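PDB 6L85: phosphate transporter from Thermotoga maritima MSB8, which probably imports inorganic phosphate across the membrane by coupling its uptake to sodium ions, as a bacterial relative of the human SLC20 carriers. Local coordinates for residues N25-I36 and K240-S251; L145-F154 and R322-T333. One frame throughout, in Å; residues are numbered along the deposited sequence.

Contact 1 (N25-I36 and K240-S251); sequences NSMATAVGARAI and KRAQILTSCYVS. With NA (sodium ion), chain S.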
# COMPACT_ATOMS: atom_id res chain seq x y z
N ASN B 25 -5.56 -20.50 -4.62
CA ASN B 25 -6.15 -19.79 -5.76
C ASN B 25 -5.28 -18.64 -6.23
O ASN B 25 -5.39 -18.21 -7.39
CB ASN B 25 -7.54 -19.22 -5.42
CG ASN B 25 -8.56 -20.27 -4.97
OD1 ASN B 25 -8.27 -21.47 -4.87
ND2 ASN B 25 -9.77 -19.80 -4.67
N SER B 26 -4.48 -18.05 -5.34
CA SER B 26 -3.61 -16.97 -5.75
C SER B 26 -2.16 -17.39 -5.91
O SER B 26 -1.48 -16.88 -6.81
CB SER B 26 -3.68 -15.80 -4.76
OG SER B 26 -3.21 -16.17 -3.49
N MET B 27 -1.67 -18.32 -5.08
CA MET B 27 -0.24 -18.60 -5.05
C MET B 27 0.19 -19.88 -5.75
O MET B 27 1.40 -20.08 -5.93
CB MET B 27 0.27 -18.64 -3.59
CG MET B 27 0.23 -17.27 -2.89
SD MET B 27 1.29 -16.02 -3.68
CE MET B 27 0.87 -14.57 -2.73
N ALA B 28 -0.73 -20.77 -6.17
CA ALA B 28 -0.31 -22.03 -6.77
C ALA B 28 0.43 -21.81 -8.09
O ALA B 28 1.34 -22.56 -8.41
CB ALA B 28 -1.50 -22.96 -6.98
N THR B 29 0.05 -20.80 -8.88
CA THR B 29 0.80 -20.51 -10.10
C THR B 29 2.26 -20.20 -9.79
O THR B 29 3.17 -20.78 -10.40
CB THR B 29 0.15 -19.34 -10.86
OG1 THR B 29 -0.06 -18.25 -9.95
CG2 THR B 29 -1.21 -19.75 -11.46
N ALA B 30 2.51 -19.29 -8.83
CA ALA B 30 3.87 -18.88 -8.50
C ALA B 30 4.65 -20.01 -7.84
O ALA B 30 5.84 -20.17 -8.09
CB ALA B 30 3.85 -17.64 -7.58
N VAL B 31 3.98 -20.79 -6.98
CA VAL B 31 4.66 -21.89 -6.30
C VAL B 31 4.97 -23.02 -7.28
O VAL B 31 6.04 -23.64 -7.21
CB VAL B 31 3.81 -22.40 -5.12
CG1 VAL B 31 4.35 -23.74 -4.66
CG2 VAL B 31 3.82 -21.39 -3.98
N GLY B 32 4.05 -23.30 -8.21
CA GLY B 32 4.24 -24.40 -9.14
C GLY B 32 5.31 -24.14 -10.18
O GLY B 32 5.97 -25.07 -10.65
N ALA B 33 5.48 -22.88 -10.59
CA ALA B 33 6.60 -22.50 -11.43
C ALA B 33 7.90 -22.35 -10.65
O ALA B 33 8.92 -21.95 -11.22
CB ALA B 33 6.27 -21.19 -12.16
N ARG B 34 7.87 -22.64 -9.34
CA ARG B 34 8.97 -22.43 -8.39
C ARG B 34 9.48 -20.99 -8.38
O ARG B 34 10.62 -20.74 -7.99
CB ARG B 34 10.14 -23.41 -8.64
CG ARG B 34 9.73 -24.83 -9.05
CD ARG B 34 9.40 -25.72 -7.85
NE ARG B 34 8.44 -26.78 -8.20
CZ ARG B 34 7.42 -27.18 -7.44
NH1 ARG B 34 7.19 -26.62 -6.25
NH2 ARG B 34 6.62 -28.15 -7.86
N ALA B 35 8.66 -20.02 -8.77
CA ALA B 35 9.09 -18.63 -8.65
C ALA B 35 9.27 -18.22 -7.18
O ALA B 35 10.01 -17.27 -6.89
CB ALA B 35 8.09 -17.69 -9.33
N ILE B 36 8.61 -18.92 -6.26
CA ILE B 36 8.73 -18.66 -4.83
C ILE B 36 8.47 -19.97 -4.10
O ILE B 36 7.88 -20.91 -4.65
CB ILE B 36 7.76 -17.55 -4.31
CG1 ILE B 36 6.30 -17.84 -4.68
CG2 ILE B 36 8.15 -16.16 -4.81
CD1 ILE B 36 5.36 -16.83 -4.08
N LYS B 240 8.29 -15.21 -15.25
CA LYS B 240 8.41 -15.96 -14.01
C LYS B 240 8.51 -15.03 -12.82
O LYS B 240 7.96 -15.31 -11.75
CB LYS B 240 9.64 -16.86 -14.06
CG LYS B 240 9.94 -17.55 -12.76
CD LYS B 240 11.26 -18.28 -12.84
CE LYS B 240 11.25 -19.49 -11.94
NZ LYS B 240 12.59 -20.13 -11.94
N ARG B 241 9.25 -13.94 -12.97
CA ARG B 241 9.31 -12.99 -11.87
C ARG B 241 8.03 -12.16 -11.76
O ARG B 241 7.55 -11.91 -10.65
CB ARG B 241 10.55 -12.12 -12.00
CG ARG B 241 11.86 -12.93 -11.85
CD ARG B 241 12.16 -13.26 -10.38
NE ARG B 241 11.94 -12.11 -9.50
CZ ARG B 241 12.04 -12.15 -8.17
NH1 ARG B 241 12.35 -13.29 -7.55
NH2 ARG B 241 11.82 -11.05 -7.45
N ALA B 242 7.45 -11.75 -12.90
CA ALA B 242 6.27 -10.88 -12.88
C ALA B 242 5.01 -11.59 -12.38
O ALA B 242 4.08 -10.94 -11.87
CB ALA B 242 6.03 -10.32 -14.28
N GLN B 243 4.96 -12.92 -12.51
CA GLN B 243 3.79 -13.64 -12.03
C GLN B 243 3.77 -13.73 -10.51
O GLN B 243 2.74 -14.07 -9.93
CB GLN B 243 3.70 -15.02 -12.70
CG GLN B 243 4.58 -16.11 -12.15
CD GLN B 243 3.85 -17.45 -12.15
OE1 GLN B 243 2.92 -17.66 -11.38
NE2 GLN B 243 4.27 -18.36 -13.02
N ILE B 244 4.84 -13.33 -9.83
CA ILE B 244 4.75 -13.10 -8.40
C ILE B 244 3.86 -11.89 -8.11
O ILE B 244 3.00 -11.92 -7.22
CB ILE B 244 6.16 -12.92 -7.80
CG1 ILE B 244 7.00 -14.16 -8.11
CG2 ILE B 244 6.10 -12.67 -6.27
CD1 ILE B 244 8.48 -14.01 -7.73
N LEU B 245 4.07 -10.81 -8.86
CA LEU B 245 3.24 -9.62 -8.70
C LEU B 245 1.78 -9.97 -8.99
O LEU B 245 0.87 -9.57 -8.26
CB LEU B 245 3.71 -8.52 -9.66
CG LEU B 245 5.11 -7.94 -9.40
CD1 LEU B 245 5.39 -6.78 -10.36
CD2 LEU B 245 5.25 -7.48 -7.96
N THR B 246 1.57 -10.72 -10.06
CA THR B 246 0.21 -11.06 -10.44
C THR B 246 -0.43 -12.01 -9.41
O THR B 246 -1.65 -11.95 -9.17
CB THR B 246 0.25 -11.58 -11.89
OG1 THR B 246 -1.00 -11.33 -12.52
CG2 THR B 246 0.62 -13.04 -11.97
N SER B 247 0.37 -12.82 -8.72
CA SER B 247 -0.17 -13.60 -7.61
C SER B 247 -0.60 -12.70 -6.45
O SER B 247 -1.62 -12.97 -5.79
CB SER B 247 0.87 -14.62 -7.13
OG SER B 247 0.73 -15.84 -7.82
N CYS B 248 0.17 -11.64 -6.18
CA CYS B 248 -0.25 -10.66 -5.17
C CYS B 248 -1.58 -10.03 -5.55
O CYS B 248 -2.44 -9.79 -4.69
CB CYS B 248 0.80 -9.55 -5.03
SG CYS B 248 2.41 -10.03 -4.42
N TYR B 249 -1.71 -9.68 -6.82
CA TYR B 249 -2.95 -9.10 -7.33
C TYR B 249 -4.13 -10.04 -7.05
O TYR B 249 -5.19 -9.60 -6.55
CB TYR B 249 -2.77 -8.83 -8.83
CG TYR B 249 -3.89 -8.12 -9.56
CD1 TYR B 249 -4.75 -7.24 -8.91
CD2 TYR B 249 -4.08 -8.33 -10.92
CE1 TYR B 249 -5.77 -6.59 -9.60
CE2 TYR B 249 -5.10 -7.70 -11.62
CZ TYR B 249 -5.94 -6.82 -10.95
OH TYR B 249 -6.95 -6.19 -11.66
N VAL B 250 -3.94 -11.35 -7.27
CA VAL B 250 -5.04 -12.28 -6.97
C VAL B 250 -5.32 -12.31 -5.47
O VAL B 250 -6.49 -12.31 -5.06
CB VAL B 250 -4.77 -13.70 -7.51
CG1 VAL B 250 -5.99 -14.59 -7.24
CG2 VAL B 250 -4.51 -13.67 -8.99
N SER B 251 -4.28 -12.35 -4.64
CA SER B 251 -4.44 -12.37 -3.18
C SER B 251 -5.26 -11.20 -2.67
O SER B 251 -6.13 -11.35 -1.80
CB SER B 251 -3.07 -12.33 -2.51
OG SER B 251 -2.61 -13.62 -2.23
NA NA S . 1.50 -16.14 -10.09
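T29, Q243 and S247 meet at a sodium ion between two nearly antiparallel helices, whose segment axes run 167° apart and 8.0 Å from each other. Metal bonds form the core. Q243 grips the ion twice, through its backbone O and through side-chain OE1, both at 2.4 Å; CG lies between the backbone N and the carbonyl carbon, and with the bend beyond CG this brings OE1 round to the same ion as the backbone O, so that the residue chelates it. S247 OG binds at 2.4 Å, and T29 OG1, from the other helix, binds at a longer 2.6 Å. D327 supplies the remaining ligand, and the Q243 amide nitrogen is hydrogen-bonded to N320, which is consistent with OE1, not NE2, facing the metal.

Two hydrogen bonds cross the interface. S247 OG donates to S26 O at 2.6 Å, 16° from the carbonyl plane with a C=O...donor angle of 154°, so one hydroxyl both ligates sodium and ties the helices. S251 OG donates to S26 OG at 2.9 Å, and S26 OG is in turn bonded to V23 O.

Packing completes the contact. S247 inserts as a knob among S26, M27, T29 and A30, and V250 CG1 lies 3.6 Å from S26 CB. Beyond the ion the contacts are apolar: A35 CB packs on I244 CG1, while I36 CG2 meets I244 CD1. R34, with positive phi, closes helix 2-32 in a Schellman motif, turning the chain so that A35 and I36 reach I244. Hydroxyl, amide, carbonyl and D327 carboxylate oxygens thus form one of the transporter's three sodium sites, set where small residues let the helices come close.

Contact 2 (L145-F154 and R322-T333); sequences LGGLISFVMF and RGFTVDFSTATT. With NA (sodium ion), chain S.
F154 lies against R322 at one end of a helix pair that interlocks knobs-into-holes: segments 145-154 and 322-333, of helices 129-162 and 320-339, run 137° apart with axes 8.5 Å from each other. The guanidinium of R322 presents one face to the ring, with F154 CZ 3.3 Å above its centre, but the two planes are 41° apart and the pair is tilted, not stacked flat. R322 NE and NH1 are held by V357 O and T319 OG1, which orient the group. Putting an alanine here would probably uncover F154 CE2 and CZ and leave V357 O and T319 OG1 without these donors.

F324 follows, its CE2 touching M153 CE. T325 turns its methyl CG2 to S150 O and to M153 CG, while its OG1, hydrogen-bonded to S321 O, sits in the plane of the F154 ring, at the edge by CD1. At F328, M153 SD comes within 3.4 Å of F328 CD1, an oblique Met-aromatic contact 47° off the ring normal; the fully extended methionine chain carries SD and CE this far, into the hole formed by F324, T325, F328 and S329. S329 is the reciprocal knob, among G146, I149, S150 and M153; its OG bonds back to T325 O at 2.8 Å. One turn later T333 OG1 is bonded to S329 O at 2.7 Å and also lies 3.6 Å from both G146 CA and I149 CD1.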
# COMPACT_ATOMS: atom_id res chain seq x y z
N LEU B 145 -16.45 -15.64 -17.64
CA LEU B 145 -15.77 -14.38 -17.90
C LEU B 145 -14.28 -14.50 -17.61
O LEU B 145 -13.45 -13.93 -18.34
CB LEU B 145 -16.41 -13.27 -17.06
CG LEU B 145 -15.80 -11.87 -17.01
CD1 LEU B 145 -15.72 -11.25 -18.39
CD2 LEU B 145 -16.59 -10.97 -16.03
N GLY B 146 -13.91 -15.26 -16.58
CA GLY B 146 -12.50 -15.47 -16.31
C GLY B 146 -11.81 -16.24 -17.42
O GLY B 146 -10.69 -15.89 -17.84
N GLY B 147 -12.48 -17.29 -17.93
CA GLY B 147 -11.93 -18.02 -19.06
C GLY B 147 -11.81 -17.16 -20.30
O GLY B 147 -10.79 -17.20 -21.00
N LEU B 148 -12.81 -16.32 -20.57
CA LEU B 148 -12.77 -15.47 -21.75
C LEU B 148 -11.66 -14.44 -21.66
O LEU B 148 -10.92 -14.23 -22.64
CB LEU B 148 -14.12 -14.78 -21.96
CG LEU B 148 -15.32 -15.73 -21.99
CD1 LEU B 148 -16.64 -14.98 -22.10
CD2 LEU B 148 -15.18 -16.82 -23.09
N ILE B 149 -11.54 -13.76 -20.52
CA ILE B 149 -10.48 -12.78 -20.33
C ILE B 149 -9.12 -13.45 -20.48
O ILE B 149 -8.22 -12.93 -21.13
CB ILE B 149 -10.62 -12.08 -18.97
CG1 ILE B 149 -11.95 -11.32 -18.87
CG2 ILE B 149 -9.48 -11.16 -18.72
CD1 ILE B 149 -12.15 -10.66 -17.50
N SER B 150 -8.95 -14.60 -19.83
CA SER B 150 -7.79 -15.46 -20.00
C SER B 150 -7.42 -15.65 -21.47
O SER B 150 -6.29 -15.38 -21.90
CB SER B 150 -8.13 -16.80 -19.34
OG SER B 150 -7.01 -17.49 -18.87
N PHE B 151 -8.39 -16.15 -22.25
CA PHE B 151 -8.16 -16.47 -23.65
C PHE B 151 -7.73 -15.22 -24.42
O PHE B 151 -6.69 -15.21 -25.11
CB PHE B 151 -9.44 -17.08 -24.23
CG PHE B 151 -9.38 -17.39 -25.70
CD1 PHE B 151 -8.82 -18.58 -26.15
CD2 PHE B 151 -9.92 -16.51 -26.62
CE1 PHE B 151 -8.78 -18.87 -27.51
CE2 PHE B 151 -9.88 -16.80 -27.98
CZ PHE B 151 -9.31 -17.98 -28.43
N VAL B 152 -8.48 -14.14 -24.27
CA VAL B 152 -8.17 -12.91 -25.01
C VAL B 152 -6.81 -12.37 -24.59
O VAL B 152 -6.03 -11.92 -25.43
CB VAL B 152 -9.29 -11.87 -24.80
CG1 VAL B 152 -8.95 -10.57 -25.51
CG2 VAL B 152 -10.62 -12.44 -25.29
N MET B 153 -6.49 -12.45 -23.30
CA MET B 153 -5.24 -11.89 -22.83
C MET B 153 -4.05 -12.71 -23.32
O MET B 153 -3.01 -12.14 -23.68
CB MET B 153 -5.24 -11.79 -21.31
CG MET B 153 -3.91 -11.36 -20.74
SD MET B 153 -4.02 -10.95 -18.99
CE MET B 153 -2.28 -10.66 -18.67
N PHE B 154 -4.16 -14.04 -23.32
CA PHE B 154 -3.06 -14.83 -23.84
C PHE B 154 -2.84 -14.55 -25.33
O PHE B 154 -1.69 -14.50 -25.79
CB PHE B 154 -3.29 -16.32 -23.62
CG PHE B 154 -2.03 -17.11 -23.72
CD1 PHE B 154 -1.00 -16.90 -22.79
CD2 PHE B 154 -1.84 -18.03 -24.75
CE1 PHE B 154 0.21 -17.61 -22.89
CE2 PHE B 154 -0.66 -18.75 -24.85
CZ PHE B 154 0.37 -18.54 -23.93
N ARG B 322 1.55 -18.17 -19.04
CA ARG B 322 0.17 -18.58 -18.81
C ARG B 322 -0.25 -18.36 -17.36
O ARG B 322 -1.40 -17.99 -17.11
CB ARG B 322 -0.02 -20.05 -19.20
CG ARG B 322 -0.15 -20.25 -20.70
CD ARG B 322 -0.53 -21.68 -21.06
NE ARG B 322 -0.82 -21.78 -22.48
CZ ARG B 322 0.11 -21.83 -23.43
NH1 ARG B 322 1.40 -21.82 -23.10
NH2 ARG B 322 -0.25 -21.91 -24.70
N GLY B 323 0.64 -18.64 -16.40
CA GLY B 323 0.31 -18.37 -15.00
C GLY B 323 0.09 -16.89 -14.75
O GLY B 323 -0.85 -16.50 -14.06
N PHE B 324 0.96 -16.04 -15.32
CA PHE B 324 0.75 -14.60 -15.35
C PHE B 324 -0.65 -14.24 -15.85
O PHE B 324 -1.36 -13.44 -15.22
CB PHE B 324 1.83 -13.97 -16.24
CG PHE B 324 1.78 -12.46 -16.32
CD1 PHE B 324 2.49 -11.68 -15.41
CD2 PHE B 324 1.07 -11.82 -17.34
CE1 PHE B 324 2.47 -10.29 -15.50
CE2 PHE B 324 1.06 -10.44 -17.43
CZ PHE B 324 1.76 -9.67 -16.50
N THR B 325 -1.04 -14.80 -17.01
CA THR B 325 -2.34 -14.50 -17.62
C THR B 325 -3.50 -15.00 -16.75
O THR B 325 -4.51 -14.30 -16.60
CB THR B 325 -2.39 -15.12 -19.02
OG1 THR B 325 -1.42 -14.46 -19.86
CG2 THR B 325 -3.78 -14.98 -19.67
N VAL B 326 -3.38 -16.19 -16.18
CA VAL B 326 -4.43 -16.78 -15.35
C VAL B 326 -4.67 -15.91 -14.13
O VAL B 326 -5.81 -15.61 -13.76
CB VAL B 326 -4.04 -18.21 -14.94
CG1 VAL B 326 -4.86 -18.70 -13.73
CG2 VAL B 326 -4.19 -19.15 -16.13
N ASP B 327 -3.58 -15.50 -13.47
CA ASP B 327 -3.70 -14.64 -12.30
C ASP B 327 -4.31 -13.30 -12.65
O ASP B 327 -5.23 -12.83 -11.96
CB ASP B 327 -2.34 -14.42 -11.66
CG ASP B 327 -1.78 -15.66 -11.02
OD1 ASP B 327 -2.56 -16.59 -10.72
OD2 ASP B 327 -0.55 -15.69 -10.79
N PHE B 328 -3.78 -12.63 -13.68
CA PHE B 328 -4.33 -11.34 -14.05
C PHE B 328 -5.84 -11.43 -14.29
O PHE B 328 -6.62 -10.62 -13.77
CB PHE B 328 -3.63 -10.78 -15.29
CG PHE B 328 -4.07 -9.37 -15.63
CD1 PHE B 328 -5.24 -9.14 -16.34
CD2 PHE B 328 -3.35 -8.28 -15.16
CE1 PHE B 328 -5.65 -7.84 -16.63
CE2 PHE B 328 -3.74 -6.99 -15.44
CZ PHE B 328 -4.90 -6.76 -16.17
N SER B 329 -6.26 -12.43 -15.09
CA SER B 329 -7.68 -12.53 -15.44
C SER B 329 -8.53 -12.86 -14.22
O SER B 329 -9.64 -12.35 -14.08
CB SER B 329 -7.87 -13.59 -16.52
OG SER B 329 -6.99 -13.34 -17.61
N THR B 330 -8.03 -13.75 -13.35
CA THR B 330 -8.75 -14.08 -12.13
C THR B 330 -8.96 -12.85 -11.26
O THR B 330 -10.08 -12.56 -10.82
CB THR B 330 -7.98 -15.13 -11.35
OG1 THR B 330 -7.90 -16.31 -12.15
CG2 THR B 330 -8.69 -15.43 -10.03
N ALA B 331 -7.87 -12.11 -11.02
CA ALA B 331 -7.93 -10.97 -10.12
C ALA B 331 -8.82 -9.88 -10.67
O ALA B 331 -9.61 -9.28 -9.92
CB ALA B 331 -6.52 -10.44 -9.86
N THR B 332 -8.72 -9.62 -11.97
CA THR B 332 -9.60 -8.64 -12.61
C THR B 332 -11.07 -9.04 -12.47
O THR B 332 -11.91 -8.22 -12.06
CB THR B 332 -9.24 -8.50 -14.08
OG1 THR B 332 -7.84 -8.24 -14.19
CG2 THR B 332 -10.05 -7.35 -14.72
N THR B 333 -11.40 -10.29 -12.81
CA THR B 333 -12.78 -10.74 -12.67
C THR B 333 -13.28 -10.53 -11.24
O THR B 333 -14.38 -10.02 -11.02
CB THR B 333 -12.88 -12.21 -13.07
OG1 THR B 333 -12.37 -12.38 -14.40
CG2 THR B 333 -14.34 -12.69 -13.03
NA NA S . 1.50 -16.14 -10.09

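Contact 1 and contact 2 have centres 13 Å apart and share one sodium ion. Helix 320-339 joins them: its M153-facing side packs on helix 129-162, while D327 carries its carboxylate to the ion, with OD2 2.2 Å from sodium. That oxygen also lies 2.7 Å from T29 OG1, a probable hydrogen bond, while V250 CG2 packs 3.2 Å from D327 O. The ligands of this site thus come from three helices, 2-32, 231-258 and 320-339; segment 145-154 backs helix 320-339 as a second layer that does not ligate this ion. Along the sequence the four segments alternate, and the closest ends lie 204 residues apart in contact 1 and 168 in contact 2.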